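Local coordinates for DegV family protein (PDB 3LUP) that probably binds long-chain fatty acids and may take part in lipid transport or fatty acid metabolism, at residues Met4-Thr10 / Tyr84-Leu90; Leu76-Glu80 / His110-Ile115; Leu214-Ala218 / Gln245-Leu250; Glu229-Ile235 / Ala278-Lys284. All coordinates share one frame; numbering follows the deposited sequence.

Contact 1 (Met4-Thr10 / Tyr84-Leu90); sequences MKLALIT and YTHVLGL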
# COMPACT_ATOMS: atom_id res chain seq x y z
N MSE A 4 -27.38 5.94 6.58
CA MSE A 4 -26.09 6.18 5.94
C MSE A 4 -25.92 5.54 4.55
O MSE A 4 -26.17 4.35 4.37
CB MSE A 4 -24.96 5.71 6.86
CG MSE A 4 -23.63 5.53 6.16
SE MSE A 4 -22.21 5.03 7.40
CE MSE A 4 -22.63 3.13 7.59
N LYS A 5 -25.48 6.35 3.59
CA LYS A 5 -24.99 5.83 2.31
C LYS A 5 -23.52 6.23 2.23
O LYS A 5 -23.19 7.41 2.06
CB LYS A 5 -25.80 6.37 1.14
CG LYS A 5 -25.35 5.88 -0.24
CD LYS A 5 -26.52 5.80 -1.20
CE LYS A 5 -26.11 5.98 -2.65
NZ LYS A 5 -26.23 7.42 -3.04
N LEU A 6 -22.66 5.24 2.39
CA LEU A 6 -21.24 5.46 2.60
C LEU A 6 -20.44 5.18 1.34
O LEU A 6 -20.65 4.14 0.69
CB LEU A 6 -20.74 4.58 3.74
CG LEU A 6 -19.23 4.47 3.99
CD1 LEU A 6 -18.68 5.78 4.58
CD2 LEU A 6 -18.92 3.29 4.90
N ALA A 7 -19.54 6.10 0.98
CA ALA A 7 -18.68 5.89 -0.16
C ALA A 7 -17.28 5.54 0.33
O ALA A 7 -16.83 6.02 1.39
CB ALA A 7 -18.64 7.09 -1.02
N LEU A 8 -16.60 4.71 -0.45
CA LEU A 8 -15.21 4.43 -0.17
C LEU A 8 -14.26 4.90 -1.25
O LEU A 8 -14.38 4.53 -2.42
CB LEU A 8 -14.98 2.95 0.17
CG LEU A 8 -14.91 2.86 1.69
CD1 LEU A 8 -16.24 2.39 2.24
CD2 LEU A 8 -13.76 2.00 2.17
N ILE A 9 -13.32 5.76 -0.85
CA ILE A 9 -12.32 6.25 -1.79
C ILE A 9 -10.91 5.78 -1.42
O ILE A 9 -10.49 5.80 -0.25
CB ILE A 9 -12.37 7.79 -2.00
CG1 ILE A 9 -13.74 8.22 -2.51
CG2 ILE A 9 -11.38 8.22 -3.05
CD1 ILE A 9 -14.76 8.47 -1.44
N THR A 10 -10.20 5.36 -2.47
CA THR A 10 -8.85 4.89 -2.36
C THR A 10 -8.09 5.26 -3.62
O THR A 10 -8.63 5.93 -4.48
CB THR A 10 -8.79 3.36 -2.11
OG1 THR A 10 -7.43 2.97 -1.90
CG2 THR A 10 -9.40 2.59 -3.27
N TYR A 84 -24.89 10.09 -1.47
CA TYR A 84 -24.08 9.53 -0.38
C TYR A 84 -24.06 10.45 0.84
O TYR A 84 -24.05 11.67 0.69
CB TYR A 84 -22.65 9.31 -0.84
CG TYR A 84 -22.44 8.15 -1.78
CD1 TYR A 84 -22.07 6.90 -1.29
CD2 TYR A 84 -22.59 8.31 -3.17
CE1 TYR A 84 -21.86 5.83 -2.15
CE2 TYR A 84 -22.38 7.25 -4.04
CZ TYR A 84 -22.02 6.01 -3.52
OH TYR A 84 -21.81 4.95 -4.37
N THR A 85 -24.03 9.88 2.04
CA THR A 85 -24.05 10.68 3.27
C THR A 85 -22.71 10.73 3.99
O THR A 85 -22.38 11.74 4.61
CB THR A 85 -25.10 10.16 4.27
OG1 THR A 85 -24.73 8.85 4.71
CG2 THR A 85 -26.47 10.13 3.62
N HIS A 86 -21.95 9.65 3.92
CA HIS A 86 -20.65 9.57 4.56
C HIS A 86 -19.60 9.14 3.57
O HIS A 86 -19.90 8.47 2.56
CB HIS A 86 -20.67 8.57 5.70
CG HIS A 86 -21.62 8.92 6.81
ND1 HIS A 86 -22.98 8.76 6.70
CD2 HIS A 86 -21.39 9.39 8.06
CE1 HIS A 86 -23.55 9.13 7.83
NE2 HIS A 86 -22.61 9.52 8.67
N VAL A 87 -18.35 9.51 3.86
CA VAL A 87 -17.21 9.15 3.04
C VAL A 87 -16.03 8.69 3.90
O VAL A 87 -15.64 9.38 4.85
CB VAL A 87 -16.77 10.34 2.14
CG1 VAL A 87 -15.50 10.00 1.36
CG2 VAL A 87 -17.89 10.75 1.19
N LEU A 88 -15.46 7.53 3.56
CA LEU A 88 -14.18 7.09 4.14
C LEU A 88 -13.08 7.00 3.07
O LEU A 88 -13.16 6.19 2.14
CB LEU A 88 -14.33 5.76 4.87
CG LEU A 88 -13.16 5.26 5.72
CD1 LEU A 88 -12.77 6.25 6.80
CD2 LEU A 88 -13.53 3.93 6.34
N GLY A 89 -12.07 7.86 3.21
CA GLY A 89 -10.95 7.90 2.27
C GLY A 89 -9.76 7.20 2.87
O GLY A 89 -9.23 7.63 3.91
N LEU A 90 -9.36 6.09 2.23
CA LEU A 90 -8.23 5.25 2.67
C LEU A 90 -7.12 5.21 1.61
O LEU A 90 -7.07 4.33 0.73
CB LEU A 90 -8.71 3.84 3.00
CG LEU A 90 -9.64 3.67 4.20
CD1 LEU A 90 -10.08 2.21 4.30
CD2 LEU A 90 -8.97 4.11 5.49

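Contact 2 (Leu76-Glu80 / His110-Ile115); sequences LCQLE and HPNLTI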
# COMPACT_ATOMS: atom_id res chain seq x y z
N LEU A 76 -15.92 14.12 -4.70
CA LEU A 76 -16.63 14.41 -3.48
C LEU A 76 -17.95 15.10 -3.76
O LEU A 76 -18.99 14.72 -3.22
CB LEU A 76 -15.77 15.26 -2.54
CG LEU A 76 -14.65 14.53 -1.80
CD1 LEU A 76 -14.02 15.46 -0.81
CD2 LEU A 76 -15.16 13.31 -1.07
N CYS A 77 -17.90 16.10 -4.63
CA CYS A 77 -19.09 16.84 -5.04
C CYS A 77 -20.10 15.90 -5.72
O CYS A 77 -21.28 15.91 -5.38
CB CYS A 77 -18.69 18.00 -5.95
SG CYS A 77 -20.07 18.90 -6.65
N GLN A 78 -19.60 15.09 -6.65
CA GLN A 78 -20.41 14.07 -7.35
C GLN A 78 -21.10 13.07 -6.39
O GLN A 78 -22.27 12.72 -6.58
CB GLN A 78 -19.55 13.33 -8.39
CG GLN A 78 -20.33 12.57 -9.46
CD GLN A 78 -21.39 13.45 -10.17
OE1 GLN A 78 -21.16 14.63 -10.45
NE2 GLN A 78 -22.55 12.85 -10.49
N LEU A 79 -20.38 12.64 -5.37
CA LEU A 79 -20.94 11.72 -4.37
C LEU A 79 -22.08 12.38 -3.58
O LEU A 79 -23.12 11.76 -3.35
CB LEU A 79 -19.84 11.19 -3.44
CG LEU A 79 -18.78 10.29 -4.10
CD1 LEU A 79 -17.50 10.22 -3.30
CD2 LEU A 79 -19.31 8.91 -4.34
N GLU A 80 -21.87 13.64 -3.19
CA GLU A 80 -22.87 14.43 -2.49
C GLU A 80 -24.19 14.49 -3.25
O GLU A 80 -25.25 14.32 -2.66
CB GLU A 80 -22.35 15.84 -2.22
CG GLU A 80 -23.27 16.79 -1.47
CD GLU A 80 -22.59 18.15 -1.19
OE1 GLU A 80 -21.41 18.16 -0.74
OE2 GLU A 80 -23.23 19.20 -1.42
N HIS A 110 -16.37 20.41 1.97
CA HIS A 110 -17.59 19.64 1.70
C HIS A 110 -18.38 19.37 2.98
O HIS A 110 -18.45 18.23 3.45
CB HIS A 110 -17.25 18.34 0.98
CG HIS A 110 -16.64 18.55 -0.36
ND1 HIS A 110 -17.38 18.52 -1.52
CD2 HIS A 110 -15.37 18.83 -0.73
CE1 HIS A 110 -16.59 18.75 -2.55
NE2 HIS A 110 -15.36 18.95 -2.10
N PRO A 111 -18.98 20.43 3.55
CA PRO A 111 -19.62 20.28 4.85
C PRO A 111 -20.91 19.44 4.82
O PRO A 111 -21.39 19.03 5.88
CB PRO A 111 -19.91 21.73 5.26
CG PRO A 111 -20.05 22.44 3.98
CD PRO A 111 -19.13 21.79 3.01
N ASN A 112 -21.43 19.16 3.63
CA ASN A 112 -22.64 18.34 3.49
C ASN A 112 -22.41 16.83 3.50
O ASN A 112 -23.36 16.07 3.38
CB ASN A 112 -23.45 18.76 2.26
CG ASN A 112 -24.14 20.11 2.46
OD1 ASN A 112 -23.75 21.11 1.84
ND2 ASN A 112 -25.16 20.14 3.33
N LEU A 113 -21.16 16.41 3.67
CA LEU A 113 -20.83 15.00 3.90
C LEU A 113 -20.04 14.85 5.19
O LEU A 113 -19.32 15.76 5.59
CB LEU A 113 -19.97 14.43 2.77
CG LEU A 113 -20.46 14.40 1.33
CD1 LEU A 113 -19.25 14.53 0.42
CD2 LEU A 113 -21.26 13.13 1.04
N THR A 114 -20.17 13.69 5.82
CA THR A 114 -19.33 13.33 6.95
C THR A 114 -18.20 12.50 6.38
O THR A 114 -18.44 11.44 5.78
CB THR A 114 -20.10 12.56 8.01
OG1 THR A 114 -21.14 13.40 8.52
CG2 THR A 114 -19.19 12.19 9.16
N ILE A 115 -16.98 13.00 6.55
CA ILE A 115 -15.80 12.51 5.83
C ILE A 115 -14.66 12.20 6.78
O ILE A 115 -14.31 13.03 7.63
CB ILE A 115 -15.30 13.56 4.82
CG1 ILE A 115 -16.42 13.96 3.87
CG2 ILE A 115 -14.11 13.04 4.04
CD1 ILE A 115 -16.17 15.26 3.13

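Contact 3 (Leu214-Ala218 / Gln245-Leu250); sequences LKRLA and QLYNLL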
# COMPACT_ATOMS: atom_id res chain seq x y z
N LEU A 214 15.19 -13.70 3.67
CA LEU A 214 13.88 -14.28 3.45
C LEU A 214 13.44 -15.09 4.66
O LEU A 214 12.28 -15.02 5.05
CB LEU A 214 13.85 -15.16 2.20
CG LEU A 214 14.11 -14.46 0.87
CD1 LEU A 214 14.22 -15.44 -0.27
CD2 LEU A 214 13.05 -13.42 0.59
N LYS A 215 14.39 -15.84 5.24
CA LYS A 215 14.13 -16.64 6.43
C LYS A 215 13.73 -15.73 7.58
O LYS A 215 12.73 -16.00 8.28
CB LYS A 215 15.37 -17.45 6.82
CG LYS A 215 15.70 -18.63 5.89
CD LYS A 215 16.45 -19.75 6.62
CE LYS A 215 17.94 -19.45 6.77
NZ LYS A 215 18.49 -20.06 8.02
N ARG A 216 14.47 -14.64 7.74
CA ARG A 216 14.13 -13.61 8.71
C ARG A 216 12.73 -13.00 8.50
O ARG A 216 12.02 -12.75 9.47
CB ARG A 216 15.22 -12.54 8.73
CG ARG A 216 15.16 -11.61 9.92
CD ARG A 216 15.69 -12.24 11.24
NE ARG A 216 15.17 -11.45 12.36
CZ ARG A 216 14.04 -11.71 13.02
NH1 ARG A 216 13.31 -12.78 12.72
NH2 ARG A 216 13.64 -10.91 14.00
N LEU A 217 12.31 -12.78 7.26
CA LEU A 217 10.93 -12.34 6.98
C LEU A 217 9.87 -13.31 7.51
O LEU A 217 8.91 -12.90 8.19
CB LEU A 217 10.72 -12.12 5.48
CG LEU A 217 11.27 -10.86 4.80
CD1 LEU A 217 11.01 -10.98 3.32
CD2 LEU A 217 10.67 -9.56 5.36
N ALA A 218 10.04 -14.60 7.21
CA ALA A 218 9.14 -15.64 7.73
C ALA A 218 9.08 -15.65 9.25
O ALA A 218 8.01 -15.77 9.82
CB ALA A 218 9.54 -17.00 7.22
N GLN A 245 9.47 -18.90 -2.35
CA GLN A 245 10.37 -19.23 -1.26
C GLN A 245 9.77 -18.81 0.08
O GLN A 245 9.59 -19.64 0.96
CB GLN A 245 11.72 -18.55 -1.48
CG GLN A 245 12.63 -18.51 -0.26
CD GLN A 245 13.12 -19.88 0.17
OE1 GLN A 245 12.95 -20.87 -0.53
NE2 GLN A 245 13.74 -19.93 1.33
N LEU A 246 9.45 -17.52 0.21
CA LEU A 246 8.87 -17.01 1.44
C LEU A 246 7.55 -17.72 1.76
O LEU A 246 7.26 -18.00 2.92
CB LEU A 246 8.66 -15.50 1.37
CG LEU A 246 8.07 -14.78 2.59
CD1 LEU A 246 8.72 -15.14 3.96
CD2 LEU A 246 8.09 -13.27 2.32
N TYR A 247 6.78 -18.01 0.71
CA TYR A 247 5.52 -18.74 0.85
C TYR A 247 5.75 -20.09 1.50
O TYR A 247 5.01 -20.48 2.41
CB TYR A 247 4.87 -18.95 -0.52
CG TYR A 247 3.53 -19.65 -0.48
CD1 TYR A 247 2.34 -18.91 -0.36
CD2 TYR A 247 3.44 -21.03 -0.58
CE1 TYR A 247 1.11 -19.54 -0.33
CE2 TYR A 247 2.21 -21.67 -0.56
CZ TYR A 247 1.06 -20.92 -0.43
OH TYR A 247 -0.15 -21.56 -0.40
N ASN A 248 6.78 -20.80 1.02
CA ASN A 248 7.15 -22.10 1.57
C ASN A 248 7.64 -22.00 3.00
O ASN A 248 7.22 -22.78 3.84
CB ASN A 248 8.17 -22.81 0.68
CG ASN A 248 7.61 -23.14 -0.69
OD1 ASN A 248 6.41 -23.38 -0.85
ND2 ASN A 248 8.48 -23.13 -1.70
N LEU A 249 8.49 -21.01 3.28
CA LEU A 249 8.93 -20.75 4.65
C LEU A 249 7.74 -20.54 5.59
O LEU A 249 7.77 -20.99 6.73
CB LEU A 249 9.85 -19.54 4.71
CG LEU A 249 11.24 -19.65 4.06
CD1 LEU A 249 11.87 -18.25 3.86
CD2 LEU A 249 12.16 -20.60 4.85
N LEU A 250 6.71 -19.85 5.10
CA LEU A 250 5.50 -19.60 5.87
C LEU A 250 4.54 -20.79 5.86
O LEU A 250 3.77 -20.99 6.80
CB LEU A 250 4.80 -18.35 5.36
CG LEU A 250 5.53 -17.05 5.69
CD1 LEU A 250 4.73 -15.89 5.16
CD2 LEU A 250 5.73 -16.91 7.19

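Contact 4 (Glu229-Ile235 / Ala278-Lys284); sequences EYDIAII and AFGITPK. With ELA (Elaidic acid), chain B.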
# COMPACT_ATOMS: atom_id res chain seq x y z
N GLU A 229 -5.78 -12.79 14.48
CA GLU A 229 -6.04 -13.43 13.19
C GLU A 229 -5.80 -12.45 12.05
O GLU A 229 -6.47 -11.42 11.96
CB GLU A 229 -7.47 -13.99 13.16
CG GLU A 229 -7.74 -15.10 14.18
CD GLU A 229 -7.20 -16.46 13.73
OE1 GLU A 229 -7.55 -16.91 12.60
OE2 GLU A 229 -6.42 -17.09 14.48
N TYR A 230 -4.83 -12.76 11.19
CA TYR A 230 -4.41 -11.83 10.14
C TYR A 230 -4.54 -12.36 8.73
O TYR A 230 -4.17 -13.50 8.46
CB TYR A 230 -2.95 -11.44 10.35
CG TYR A 230 -2.70 -10.61 11.58
CD1 TYR A 230 -2.65 -9.22 11.51
CD2 TYR A 230 -2.50 -11.22 12.83
CE1 TYR A 230 -2.41 -8.45 12.64
CE2 TYR A 230 -2.27 -10.46 13.97
CZ TYR A 230 -2.22 -9.08 13.87
OH TYR A 230 -1.99 -8.32 14.99
N ASP A 231 -5.05 -11.54 7.83
CA ASP A 231 -4.84 -11.78 6.40
C ASP A 231 -3.37 -11.48 6.06
O ASP A 231 -2.87 -10.39 6.39
CB ASP A 231 -5.81 -10.94 5.56
CG ASP A 231 -7.27 -11.44 5.64
OD1 ASP A 231 -7.51 -12.66 5.43
OD2 ASP A 231 -8.19 -10.62 5.91
N ILE A 232 -2.68 -12.45 5.45
CA ILE A 232 -1.26 -12.27 5.09
C ILE A 232 -1.02 -12.26 3.57
O ILE A 232 -1.53 -13.12 2.85
CB ILE A 232 -0.32 -13.32 5.75
CG1 ILE A 232 -0.69 -13.55 7.21
CG2 ILE A 232 1.14 -12.89 5.66
CD1 ILE A 232 -0.07 -14.79 7.81
N ALA A 233 -0.24 -11.29 3.10
CA ALA A 233 0.00 -11.12 1.68
C ALA A 233 1.51 -11.11 1.42
O ALA A 233 2.23 -10.34 2.05
CB ALA A 233 -0.63 -9.81 1.19
N ILE A 234 1.97 -11.97 0.52
CA ILE A 234 3.32 -11.85 -0.00
C ILE A 234 3.22 -11.09 -1.32
O ILE A 234 2.43 -11.44 -2.20
CB ILE A 234 3.98 -13.20 -0.26
CG1 ILE A 234 3.95 -14.05 1.00
CG2 ILE A 234 5.41 -13.00 -0.76
CD1 ILE A 234 4.16 -15.53 0.73
N ILE A 235 4.01 -10.03 -1.44
CA ILE A 235 3.88 -9.13 -2.57
C ILE A 235 5.25 -8.95 -3.20
O ILE A 235 6.23 -8.83 -2.49
CB ILE A 235 3.31 -7.76 -2.13
CG1 ILE A 235 2.19 -7.95 -1.10
CG2 ILE A 235 2.81 -6.96 -3.33
CD1 ILE A 235 2.29 -7.02 0.09
N ALA A 278 8.05 -8.46 -0.39
CA ALA A 278 7.51 -7.86 0.83
C ALA A 278 6.44 -8.74 1.40
O ALA A 278 5.94 -9.64 0.72
CB ALA A 278 6.93 -6.50 0.53
N PHE A 279 6.06 -8.50 2.65
CA PHE A 279 4.79 -9.00 3.11
C PHE A 279 3.99 -7.87 3.75
O PHE A 279 4.56 -6.86 4.18
CB PHE A 279 4.93 -10.22 4.05
CG PHE A 279 5.46 -9.90 5.42
CD1 PHE A 279 6.79 -10.14 5.74
CD2 PHE A 279 4.63 -9.38 6.39
CE1 PHE A 279 7.30 -9.86 7.00
CE2 PHE A 279 5.12 -9.08 7.66
CZ PHE A 279 6.46 -9.32 7.97
N GLY A 280 2.67 -8.05 3.80
CA GLY A 280 1.81 -7.16 4.57
C GLY A 280 0.78 -8.01 5.29
O GLY A 280 0.26 -8.97 4.70
N ILE A 281 0.52 -7.66 6.55
CA ILE A 281 -0.54 -8.29 7.33
C ILE A 281 -1.63 -7.29 7.72
O ILE A 281 -1.37 -6.10 7.90
CB ILE A 281 -0.01 -9.03 8.61
CG1 ILE A 281 0.40 -8.03 9.70
CG2 ILE A 281 1.10 -10.07 8.24
CD1 ILE A 281 0.87 -8.66 11.00
N THR A 282 -2.86 -7.80 7.82
CA THR A 282 -4.00 -7.00 8.18
C THR A 282 -4.85 -7.84 9.11
O THR A 282 -5.08 -9.01 8.83
CB THR A 282 -4.87 -6.65 6.95
OG1 THR A 282 -4.05 -6.05 5.95
CG2 THR A 282 -5.97 -5.68 7.31
N PRO A 283 -5.34 -7.24 10.22
CA PRO A 283 -6.26 -7.94 11.11
C PRO A 283 -7.50 -8.39 10.35
O PRO A 283 -8.00 -7.67 9.50
CB PRO A 283 -6.65 -6.87 12.12
CG PRO A 283 -5.59 -5.85 12.04
CD PRO A 283 -5.12 -5.84 10.65
N LYS A 284 -7.99 -9.59 10.66
CA LYS A 284 -9.29 -9.99 10.16
C LYS A 284 -10.40 -9.14 10.77
O LYS A 284 -10.39 -8.82 11.97
CB LYS A 284 -9.54 -11.47 10.39
CG LYS A 284 -8.81 -12.33 9.41
CD LYS A 284 -9.19 -13.77 9.52
CE LYS A 284 -8.14 -14.60 8.83
NZ LYS A 284 -8.55 -16.02 8.75
CA ELA B . 4.29 11.33 -4.34
C ELA B . 5.16 12.47 -4.88
O ELA B . 6.24 12.27 -5.51
C3 ELA B . 3.72 10.42 -5.42
C4 ELA B . 2.63 9.51 -4.85
C5 ELA B . 2.92 8.01 -5.07
C6 ELA B . 3.82 7.45 -3.97
C7 ELA B . 4.50 6.11 -4.23
C8 ELA B . 5.40 5.73 -3.05
C9 ELA B . 5.39 4.23 -2.79
C10 ELA B . 6.38 3.59 -1.89
C11 ELA B . 6.71 2.12 -2.07
C12 ELA B . 6.66 1.34 -0.77
C13 ELA B . 5.51 0.35 -0.70
C14 ELA B . 5.82 -0.88 0.14
C15 ELA B . 4.64 -1.87 0.07
C16 ELA B . 4.71 -2.98 1.12
C17 ELA B . 3.53 -2.91 2.08
C18 ELA B . 3.02 -4.29 2.48
OXT ELA B . 4.80 13.65 -4.68
O HOH W 1 -8.07 -8.13 6.80

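Contact 1 (Met4-Thr10 / Tyr84-Leu90)
K5 lays its side chain over one face of the Y84 ring where two parallel strands, 6-10 and 86-89, begin to pair. The backbone sets K5 CB near Y84 CA; K5 CG, anti to the backbone N (chi1 180°), comes 3.6 Å from Y84 CD1. Bends at chi2 and chi4, past CG and CD, bring K5 CE over the ring, 4.0 Å from the Y84 centroid, a CH-pi contact. K5 NZ, also 4.0 Å from the Y84 centroid, makes a cation-pi contact there. Lysine suits this place because its long chain is greasy and its tip charged. The tyrosine adds a hydroxyl bonded to D25 and Y27.

M4, a selenomethionine, holds SE over a face of the H86 ring, while T85 OG1 accepts the K5 N-H at 2.8 Å and shares a hydrogen bond with H86 ND1. K5 O takes two donors: T85 N, in the carbonyl plane, and H86 N, above it. Further on, parallel backbone bonds run from A7 to L90, and T10 OG1 donates to L90 O at 3.0 Å. A7, I9 and V87 line one face under helix 69-81, and the inter-strand hydrogen bonds satisfy N-H and C=O groups between two apolar faces.

Contact 2 (Leu76-Glu80 / His110-Ile115)
H110 turns its ring face to L76 CB through chi1 -64° and chi2 -96°, while chi1 -76° of L76 steers CD1 toward H110 CD2. L76 CB stands almost over the ring centre, 3.7 Å from the H110 centroid, in a CH-pi contact, and L76 CD1 lies 3.6 Å from H110 CD2. Histidine serves well here: its flat ring offers a face to the aliphatic chain, while NE2 at its border is hydrogen-bonded to D73, one helical turn before L76. E80, extended from CB to its carboxylate, comes to the same ring from near its plane. E80 OE1 lies 4.1 Å from H110 ND1, too far for a salt bridge, with the carboxylate nearly perpendicular to the ring. A negative group at this distance, added to D73, would be expected to raise the affinity of the imidazole for a proton.

H110 opens a type I beta turn that closes at L113 and feeds directly into 114-116, an outermost strand of the parallel sheet, and helix 69-81 lies over one face of that sheet. The turn brings N112 CB to within 3.6 Å of E80 CD, so the polar pair meets through its aliphatic and carboxylate carbons at the surface. Deeper in, L113 sends CD1 to L76 O at 3.7 Å, a carbonyl already taken by the helix bond from E80 N, and its CD2 approaches E80 CA. Branched apolar residues fit this inner side, where L76, L113 and I115 all rest on V87 of the neighbouring strand.

Contact 3 (Leu214-Ala218 / Gln245-Leu250)
A218 and L249 meet through their CB atoms at 3.6 Å, the heart of a largely apolar helix-helix contact with no hydrogen bond across it. Alanine suits the spot because its single methyl lets the helices come close, and three leucines gather round it: besides L249, L246 presents CD1 and L250 presents CD2, both 3.8 Å from A218 CB. L217 CD1 meets L246 CD2 at 3.8 Å, the side chains crossing at about a right angle, and L214 CB faces L249 CD1.

The axes of the short segments pass 9.1 Å apart at 43°. Helices 210-224 and 240-252 lie on the same face of the mixed sheet, the second connecting parallel strands 230-236 and 259-263 in a beta-alpha-beta crossover.

A second kind of contact sets leucine methyls against backbone. L246 takes CG anti to its own N (chi1 -179°), bringing CD1 to A218 N and L214 O, while L249 CD1 lies 3.5 Å from L214 O, which already accepts the helical bond from A218 N. The third kind uses the aliphatic parts of polar residues: L214 CD1 touches Q245 CG at 3.5 Å, and K215 CG faces L249 CD2 near the surface.

Contact 4 (Glu229-Ile235 / Ala278-Lys284)
Adjacent antiparallel strands of the mixed sheet, 230-235 and 278-283, join here beside the fatty acid pocket, with Y230 and I281 packing at one end and I235, F279 and G280 meeting the ligand at the other. I281 carries CG1 between its backbone N and carbonyl carbon (chi1 74°), and I281 CD1 is thereby placed over one face of the Y230 ring, 3.9 Å from the centroid and offset toward the rim. Tyrosine combines this flat apolar surface with a hydroxyl bonded to D227. I281 CG2 lies 3.8 Å from I232 CG2, the two beta-branched chains side by side.

Paired N-H and C=O groups link D231 with T282, A233 with G280 and I235 with A278, the hydrogen-bonded pairs of the sheet, while I232-I281 and I234-F279 are non-hydrogen-bonded. The face bearing I232, I234, F279 and I281 lies under helices 210-224 and 240-252; the other, with D231, A233, I235, A278 and T282, meets elaidic acid at I235 and G280. The ligand's methyl end, C18, rests 3.7 Å from I235 CD1, 3.8 Å from G280 CA and 3.4 Å from F279 O, a backbone oxygen, since the phenyl ring lies on the opposite face. Glycine has no side chain to stand between strand and lipid, and isoleucine supplies an apolar wall.

At the D231-K284 end, a water donates to D231 OD2 at 2.6 Å and to P283 O, while R132 salt-bridges the same carboxylate oxygen. K284 crosses D231 at about a right angle and E229 at a slant; K284 NZ, 4.1 Å from E229 OE1, is salt-bridged to D258.

How the contacts relate
Contacts 1 and 2 belong to the parallel sheet and helix 69-81 on one of its faces; their centres are 9 Å apart, and V87 N probably bonds to T114 O at 2.7 Å. Contacts 3 and 4 form a similar neighbouring pair in the mixed-sheet part, 13 Å between centres, where Y247 CA packs on I234 CD1 and L217 on F279. The two halves are well separated: centres of contacts 1 and 4 lie 24 Å apart, though their nearest atoms come within about 9 Å, and helix 124-138 touches side chains of both. Elaidic acid meets contact 4 directly, while the side chains of T10 and L217 are about 12 and 10 Å from it. R175 binds the ligand by a hydrogen bond.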